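Local coordinates for protein 2-hydroxyhepta-2,4-diene-1, 7-dioateisomerase (Mycobacterium abscessus, PDB 3R6O) that probably isomerises 2-hydroxyhepta-2,4-diene-1,7-dioate as a magnesium-binding enzyme of the fumarylacetoacetate hydrolase (FAH) family, at residues 242-246 against 247-251; 255-258 against 259-263; 290-293 against 294-298. All coordinates share one frame; numbering follows the deposited sequence.

Contact 1 of 3, residues 242-246 against 247-251; sequences LRING and ELRQS
Ile244 and Arg249 meet on one face of a beta hairpin, where CD1 of Ile244 comes within 3.4 Å of Arg249 NH1 and lies over the guanidinium, nearer its rim than its middle. A bend at the arginine's second torsion (chi2 -56°) folds the head back over the isoleucine. A water helps to hold it there, accepting from Arg249 NH2 and donating both to Ile244 O and to Glu247 OE1; Glu247 OE2 forms a salt bridge with Arg296, and Arg249 NH1 reaches Tyr157 OH and the carbonyl of Arg296. On the same face Leu242 and Gln250 lie side by side and point the same way. Gln250 NE2 bonds to Thr284 OG1 and Gly286 O, and OE1, 3.8 Å from Leu242 CD1, accepts from Ile159 N. The opposite face carries Arg243 and Leu248: Leu248 CD1 lies over the centre of the Arg243 guanidinium, and in that plane NH1 donates to Gly246 O (2.9 Å), with Glu241 pairing with NE.

Leu242 O takes two donors, Arg249 N at 2.8 Å and Gln250 N at 3.0 Å: a classic beta bulge, shifting the register by one between Leu242 and Arg243. A type I' turn from Ile244 to Glu247 reverses the chain. Strand 247-253 is outermost in its five-stranded sheet within the chain; strand 239-244 pairs next with 303-308, and Leu242, Ile244 and Gln250 pack against Tyr157 of strand 155-165.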
loop_
_atom_site.group_PDB
_atom_site.type_symbol
_atom_site.label_atom_id
_atom_site.label_comp_id
_atom_site.label_asym_id
_atom_site.label_seq_id
_atom_site.Cartn_x
_atom_site.Cartn_y
_atom_site.Cartn_z
ATOM N N LEU A 242 24.068 10.826 -3.556
ATOM C CA LEU A 242 24.231 9.412 -3.749
ATOM C C LEU A 242 25.454 9.136 -4.634
ATOM O O LEU A 242 25.646 9.795 -5.672
ATOM C CB LEU A 242 22.949 8.851 -4.374
ATOM C CG LEU A 242 22.896 7.346 -4.627
ATOM C CD1 LEU A 242 21.456 6.777 -4.467
ATOM C CD2 LEU A 242 23.497 6.966 -6.022
ATOM N N ARG A 243 26.284 8.199 -4.176
ATOM C CA ARG A 243 27.467 7.733 -4.845
ATOM C C ARG A 243 27.345 6.231 -5.032
ATOM O O ARG A 243 26.655 5.558 -4.289
ATOM C CB ARG A 243 28.750 8.000 -4.025
ATOM C CG ARG A 243 28.889 9.411 -3.578
ATOM C CD ARG A 243 30.168 9.675 -2.786
ATOM N NE ARG A 243 30.363 11.114 -2.637
ATOM C CZ ARG A 243 31.125 11.882 -3.421
ATOM N NH1 ARG A 243 31.858 11.376 -4.429
ATOM N NH2 ARG A 243 31.173 13.178 -3.171
ATOM N N ILE A 244 28.048 5.719 -6.025
ATOM C CA ILE A 244 28.174 4.287 -6.248
ATOM C C ILE A 244 29.648 3.989 -6.386
ATOM O O ILE A 244 30.317 4.579 -7.226
ATOM C CB ILE A 244 27.405 3.840 -7.463
ATOM C CG1 ILE A 244 25.896 3.952 -7.183
ATOM C CG2 ILE A 244 27.803 2.345 -7.825
ATOM C CD1 ILE A 244 25.009 3.675 -8.428
ATOM N N ASN A 245 30.149 3.126 -5.487
ATOM C CA ASN A 245 31.570 2.869 -5.341
ATOM C C ASN A 245 32.390 4.153 -5.228
ATOM O O ASN A 245 33.455 4.253 -5.795
ATOM C CB ASN A 245 32.046 1.991 -6.518
ATOM C CG ASN A 245 31.129 0.816 -6.759
ATOM O OD1 ASN A 245 30.591 0.206 -5.796
ATOM N ND2 ASN A 245 30.897 0.495 -8.031
ATOM N N GLY A 246 31.876 5.141 -4.481
ATOM C CA GLY A 246 32.614 6.357 -4.224
ATOM C C GLY A 246 32.377 7.436 -5.270
ATOM O O GLY A 246 32.669 8.606 -5.025
ATOM N N GLU A 247 31.881 7.055 -6.442
ATOM C CA GLU A 247 31.606 8.031 -7.508
ATOM C C GLU A 247 30.256 8.739 -7.343
ATOM O O GLU A 247 29.198 8.080 -7.171
ATOM C CB GLU A 247 31.624 7.341 -8.843
ATOM C CG GLU A 247 31.414 8.259 -10.010
ATOM C CD GLU A 247 31.394 7.495 -11.301
ATOM O OE1 GLU A 247 31.424 6.226 -11.253
ATOM O OE2 GLU A 247 31.327 8.164 -12.360
ATOM N N LEU A 248 30.273 10.069 -7.475
ATOM C CA LEU A 248 29.031 10.836 -7.385
ATOM C C LEU A 248 28.073 10.507 -8.542
ATOM O O LEU A 248 28.477 10.583 -9.704
ATOM C CB LEU A 248 29.321 12.329 -7.338
ATOM C CG LEU A 248 28.157 13.251 -6.978
ATOM C CD1 LEU A 248 27.643 12.981 -5.570
ATOM C CD2 LEU A 248 28.575 14.715 -7.144
ATOM N N ARG A 249 26.838 10.108 -8.221
ATOM C CA ARG A 249 25.779 9.964 -9.212
ATOM C C ARG A 249 24.726 11.076 -9.089
ATOM O O ARG A 249 24.313 11.681 -10.085
ATOM C CB ARG A 249 25.075 8.597 -9.100
ATOM C CG ARG A 249 25.987 7.357 -9.305
ATOM C CD ARG A 249 26.724 7.359 -10.632
ATOM N NE ARG A 249 27.377 6.073 -10.864
ATOM C CZ ARG A 249 26.782 4.958 -11.284
ATOM N NH1 ARG A 249 25.489 4.904 -11.536
ATOM N NH2 ARG A 249 27.501 3.874 -11.436
ATOM N N GLN A 250 24.233 11.302 -7.875
ATOM C CA GLN A 250 23.158 12.262 -7.681
ATOM C C GLN A 250 23.500 13.240 -6.600
ATOM O O GLN A 250 24.071 12.862 -5.597
ATOM C CB GLN A 250 21.850 11.569 -7.285
ATOM C CG GLN A 250 21.358 10.495 -8.212
ATOM C CD GLN A 250 19.959 10.010 -7.824
ATOM O OE1 GLN A 250 19.813 9.086 -7.004
ATOM N NE2 GLN A 250 18.933 10.664 -8.360
ATOM N N SER A 251 23.057 14.484 -6.771
ATOM C CA SER A 251 23.269 15.524 -5.765
ATOM C C SER A 251 22.040 16.430 -5.789
ATOM O O SER A 251 21.682 16.968 -6.862
ATOM C CB SER A 251 24.547 16.324 -6.053
ATOM O OG SER A 251 24.709 17.339 -5.063
HETATM O O HOH W 1 29.963 4.557 -9.889
#

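Contact 2 of 3, residues 255-258 against 259-263; sequences VDMT and LGFAE
Met257 reaches past Leu259 to the ring of Phe261, a Met-aromatic contact built at the start of helix 261-269. Followed outward, its side chain first runs along a carbonyl: CB is 3.4 Å from Leu259 O, and CG stays loosely beside the same oxygen. SD then arrives above the Phe261 ring, 4.4 Å from the centroid and only 10° off the ring normal, so the sulfur looks down on the face. The chain bends at the last torsion (chi3 80°), which brings CE back to 3.3 Å from Leu259 O while keeping it over the ring, toward the rim at CD1. Methyl and sulfur therefore share one aromatic face, the methyl as a CH-pi partner. Phe261 in turn meets Tyr184 edge-to-face and packs on Ile161 and Val163 of strand 155-165.

Directly before the helix, Gly260 occupies the N-cap. Glu263, the third helical residue, accepts from its N-H as the Glu of a capping box does, though glycine cannot supply the reciprocal side-chain bond; OE2 of Glu263 also forms a salt bridge with Arg174. The capping bond runs from Gly260 N to Glu263 OE1 at 3.1 Å, the N-H coming from above the carboxylate plane, 36° out of it.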
loop_
_atom_site.group_PDB
_atom_site.type_symbol
_atom_site.label_atom_id
_atom_site.label_comp_id
_atom_site.label_asym_id
_atom_site.label_seq_id
_atom_site.Cartn_x
_atom_site.Cartn_y
_atom_site.Cartn_z
ATOM N N VAL A 255 15.392 22.479 -1.926
ATOM C CA VAL A 255 14.942 23.753 -2.478
ATOM C C VAL A 255 14.577 23.633 -3.951
ATOM O O VAL A 255 13.925 24.516 -4.502
ATOM C CB VAL A 255 15.997 24.891 -2.341
ATOM C CG1 VAL A 255 16.299 25.157 -0.877
ATOM C CG2 VAL A 255 17.260 24.580 -3.130
ATOM N N ASP A 256 15.005 22.549 -4.589
ATOM C CA ASP A 256 14.708 22.351 -6.005
ATOM C C ASP A 256 13.444 21.547 -6.231
ATOM O O ASP A 256 13.065 21.260 -7.380
ATOM C CB ASP A 256 15.903 21.711 -6.707
ATOM C CG ASP A 256 17.075 22.672 -6.805
ATOM O OD1 ASP A 256 16.833 23.814 -7.286
ATOM O OD2 ASP A 256 18.214 22.308 -6.410
ATOM N N MET A 257 12.772 21.181 -5.142
ATOM C CA MET A 257 11.510 20.482 -5.288
ATOM C C MET A 257 10.481 21.395 -5.961
ATOM O O MET A 257 10.271 22.541 -5.590
ATOM C CB MET A 257 11.011 19.984 -3.952
ATOM C CG MET A 257 11.889 18.924 -3.302
ATOM S SD MET A 257 11.563 18.845 -1.515
ATOM C CE MET A 257 10.087 17.875 -1.492
ATOM N N THR A 258 9.848 20.857 -6.986
ATOM C CA THR A 258 8.747 21.536 -7.656
ATOM C C THR A 258 7.636 21.738 -6.622
ATOM O O THR A 258 7.119 22.832 -6.438
ATOM C CB THR A 258 8.225 20.644 -8.776
ATOM O OG1 THR A 258 9.263 20.428 -9.729
ATOM C CG2 THR A 258 6.996 21.237 -9.425
ATOM N N LEU A 259 7.298 20.665 -5.926
ATOM C CA LEU A 259 6.427 20.768 -4.778
ATOM C C LEU A 259 7.240 20.598 -3.502
ATOM O O LEU A 259 7.764 19.504 -3.236
ATOM C CB LEU A 259 5.373 19.683 -4.855
ATOM C CG LEU A 259 4.383 19.776 -6.008
ATOM C CD1 LEU A 259 3.320 18.689 -5.783
ATOM C CD2 LEU A 259 3.734 21.161 -6.050
ATOM N N GLY A 260 7.296 21.644 -2.683
ATOM C CA GLY A 260 7.937 21.543 -1.360
ATOM C C GLY A 260 7.226 20.589 -0.420
ATOM O O GLY A 260 6.080 20.157 -0.689
ATOM N N PHE A 261 7.888 20.260 0.691
ATOM C CA PHE A 261 7.324 19.316 1.702
ATOM C C PHE A 261 5.852 19.563 2.069
ATOM O O PHE A 261 5.024 18.627 2.080
ATOM C CB PHE A 261 8.156 19.311 2.995
ATOM C CG PHE A 261 9.491 18.640 2.866
ATOM C CD1 PHE A 261 9.582 17.246 2.606
ATOM C CD2 PHE A 261 10.660 19.366 3.006
ATOM C CE1 PHE A 261 10.830 16.636 2.492
ATOM C CE2 PHE A 261 11.905 18.762 2.905
ATOM C CZ PHE A 261 11.997 17.393 2.646
ATOM N N ALA A 262 5.509 20.814 2.347
ATOM C CA ALA A 262 4.147 21.135 2.735
ATOM C C ALA A 262 3.170 20.869 1.589
ATOM O O ALA A 262 2.123 20.270 1.782
ATOM C CB ALA A 262 4.064 22.615 3.277
ATOM N N GLU A 263 3.549 21.259 0.384
ATOM C CA GLU A 263 2.719 21.063 -0.795
ATOM C C GLU A 263 2.595 19.600 -1.201
ATOM O O GLU A 263 1.563 19.199 -1.747
ATOM C CB GLU A 263 3.291 21.850 -1.968
ATOM C CG GLU A 263 3.241 23.321 -1.839
ATOM C CD GLU A 263 4.032 24.007 -2.960
ATOM O OE1 GLU A 263 5.307 23.978 -2.952
ATOM O OE2 GLU A 263 3.355 24.571 -3.852
#

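Contact 3 of 3, residues 290-293 against 294-298; sequences FQFD and PPRYL
The carbonyl oxygen of Phe292 is met from several points of Pro295: its CA offers a C-H at 3.2 Å, and the ring carbons CD and CG pass a little farther off. Proline lacks the N-H that could close the turn, and a weak, strongly bent CA-H...O contact is what Phe292 O receives from Pro295 instead. The reversal depends on the cis peptide bond between Asp293 and Pro294, which draws their CA atoms to 2.9 Å and leaves the CA atoms of Phe292 and Pro295 4.7 Å apart. Pro294 O lies 3.3 Å from Phe292 CB, on the inside of the bend.

With a cis proline in third place and extended backbone angles on both central residues, the motif is a type VIb turn, set in the long loop between strands 279-281 and 303-308. Past it the chain returns, and Arg296 crosses the Phe292 side chain. CG of Arg296 touches Phe292 CD2 at 3.7 Å, and CD stands over the ring face, 4.2 Å from the centroid, as a CH-pi donor. A bend at chi3 (68°) then turns the head away: guanidinium and ring planes are 86° apart, so the charged group does not stack but goes to Glu247.

Farther along, on the two arms that flank the turn, Tyr297 reaches back to Phe290, its OH 3.2 Å from Phe290 CB. The ring of Phe290 meets that of His116, and its N donates to Asp156 OD2. Asp156 lies two residues before Glu158, a magnesium ligand of this protein that does not bind the ion in this chain; the side chains of Glu158 and Phe290 are about 6 Å apart.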
loop_
_atom_site.group_PDB
_atom_site.type_symbol
_atom_site.label_atom_id
_atom_site.label_comp_id
_atom_site.label_asym_id
_atom_site.label_seq_id
_atom_site.Cartn_x
_atom_site.Cartn_y
_atom_site.Cartn_z
ATOM N N PHE A 290 19.066 5.559 -16.049
ATOM C CA PHE A 290 18.389 5.591 -17.327
ATOM C C PHE A 290 18.742 6.848 -18.130
ATOM O O PHE A 290 18.438 6.921 -19.303
ATOM C CB PHE A 290 16.851 5.473 -17.145
ATOM C CG PHE A 290 16.189 6.745 -16.721
ATOM C CD1 PHE A 290 15.624 7.609 -17.669
ATOM C CD2 PHE A 290 16.115 7.084 -15.392
ATOM C CE1 PHE A 290 15.015 8.783 -17.281
ATOM C CE2 PHE A 290 15.527 8.245 -14.995
ATOM C CZ PHE A 290 14.955 9.111 -15.944
ATOM N N GLN A 291 19.411 7.818 -17.496
ATOM C CA GLN A 291 19.618 9.115 -18.097
ATOM C C GLN A 291 20.941 9.206 -18.850
ATOM O O GLN A 291 21.356 10.305 -19.219
ATOM C CB GLN A 291 19.496 10.199 -17.021
ATOM C CG GLN A 291 18.059 10.274 -16.493
ATOM C CD GLN A 291 17.886 11.256 -15.349
ATOM O OE1 GLN A 291 18.308 10.984 -14.238
ATOM N NE2 GLN A 291 17.243 12.401 -15.621
ATOM N N PHE A 292 21.579 8.048 -19.097
ATOM C CA PHE A 292 22.856 8.002 -19.811
ATOM C C PHE A 292 22.883 6.950 -20.888
ATOM O O PHE A 292 22.137 5.970 -20.836
ATOM C CB PHE A 292 23.997 7.737 -18.831
ATOM C CG PHE A 292 24.064 8.732 -17.717
ATOM C CD1 PHE A 292 24.725 9.936 -17.886
ATOM C CD2 PHE A 292 23.385 8.495 -16.529
ATOM C CE1 PHE A 292 24.781 10.874 -16.867
ATOM C CE2 PHE A 292 23.429 9.428 -15.508
ATOM C CZ PHE A 292 24.152 10.632 -15.689
ATOM N N ASP A 293 23.742 7.195 -21.867
ATOM C CA ASP A 293 24.140 6.220 -22.865
ATOM C C ASP A 293 25.666 5.969 -22.801
ATOM O O ASP A 293 26.445 6.899 -23.031
ATOM C CB ASP A 293 23.812 6.757 -24.249
ATOM C CG ASP A 293 24.227 5.815 -25.337
ATOM O OD1 ASP A 293 24.074 4.611 -25.140
ATOM O OD2 ASP A 293 24.698 6.265 -26.382
ATOM N N PRO A 294 26.087 4.722 -22.490
ATOM C CA PRO A 294 25.210 3.632 -22.051
ATOM C C PRO A 294 24.631 3.950 -20.681
ATOM O O PRO A 294 25.137 4.827 -20.007
ATOM C CB PRO A 294 26.145 2.416 -21.978
ATOM C CG PRO A 294 27.399 2.836 -22.650
ATOM C CD PRO A 294 27.492 4.300 -22.556
ATOM N N PRO A 295 23.546 3.255 -20.290
ATOM C CA PRO A 295 22.923 3.417 -18.986
ATOM C C PRO A 295 23.863 3.061 -17.836
ATOM O O PRO A 295 24.874 2.379 -18.053
ATOM C CB PRO A 295 21.722 2.460 -19.034
ATOM C CG PRO A 295 21.514 2.171 -20.490
ATOM C CD PRO A 295 22.850 2.268 -21.138
ATOM N N ARG A 296 23.572 3.581 -16.644
ATOM C CA ARG A 296 24.446 3.376 -15.484
ATOM C C ARG A 296 23.646 2.692 -14.368
ATOM O O ARG A 296 23.734 3.090 -13.201
ATOM C CB ARG A 296 25.013 4.703 -14.978
ATOM C CG ARG A 296 25.675 5.585 -16.047
ATOM C CD ARG A 296 26.615 6.572 -15.380
ATOM N NE ARG A 296 27.732 5.815 -14.812
ATOM C CZ ARG A 296 28.699 6.339 -14.064
ATOM N NH1 ARG A 296 28.714 7.667 -13.774
ATOM N NH2 ARG A 296 29.651 5.544 -13.603
ATOM N N TYR A 297 22.880 1.673 -14.765
ATOM C CA TYR A 297 22.054 0.873 -13.872
ATOM C C TYR A 297 22.938 0.097 -12.872
ATOM O O TYR A 297 24.145 -0.025 -13.048
ATOM C CB TYR A 297 21.113 -0.079 -14.638
ATOM C CG TYR A 297 20.080 0.595 -15.545
ATOM C CD1 TYR A 297 19.154 1.471 -15.030
ATOM C CD2 TYR A 297 19.983 0.272 -16.905
ATOM C CE1 TYR A 297 18.208 2.073 -15.824
ATOM C CE2 TYR A 297 19.017 0.874 -17.731
ATOM C CZ TYR A 297 18.129 1.766 -17.177
ATOM O OH TYR A 297 17.180 2.397 -17.963
ATOM N N LEU A 298 22.332 -0.308 -11.756
ATOM C CA LEU A 298 23.024 -1.023 -10.698
ATOM C C LEU A 298 23.557 -2.348 -11.252
ATOM O O LEU A 298 22.862 -3.042 -11.984
ATOM C CB LEU A 298 22.101 -1.245 -9.516
ATOM C CG LEU A 298 21.552 0.051 -8.897
ATOM C CD1 LEU A 298 20.491 -0.228 -7.754
ATOM C CD2 LEU A 298 22.722 0.888 -8.398
#

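In the fold
Along the chain the three contacts come in series, all within the C-terminal FAH-family domain. Contact 1 closes a hairpin at one border of the five-stranded sheet; strand 247-253 then leads through contact 2 into helix 261-269, and the centres of contacts 1 and 2 lie about 23 Å apart. Contact 3 follows after strand 279-281 and doubles back to contact 1, about 13 Å between centres, where Ile244 CD1 packs on Leu298 CD2. Contacts 2 and 3 stay apart, their nearest atoms about 13 Å from each other. All three touch strand 155-165. Contacts 1 and 3 each have a side chain about 9 Å from the magnesium ion, contact 2 one about 11 Å away; the ion's protein ligands here are Glu160 and Asp189.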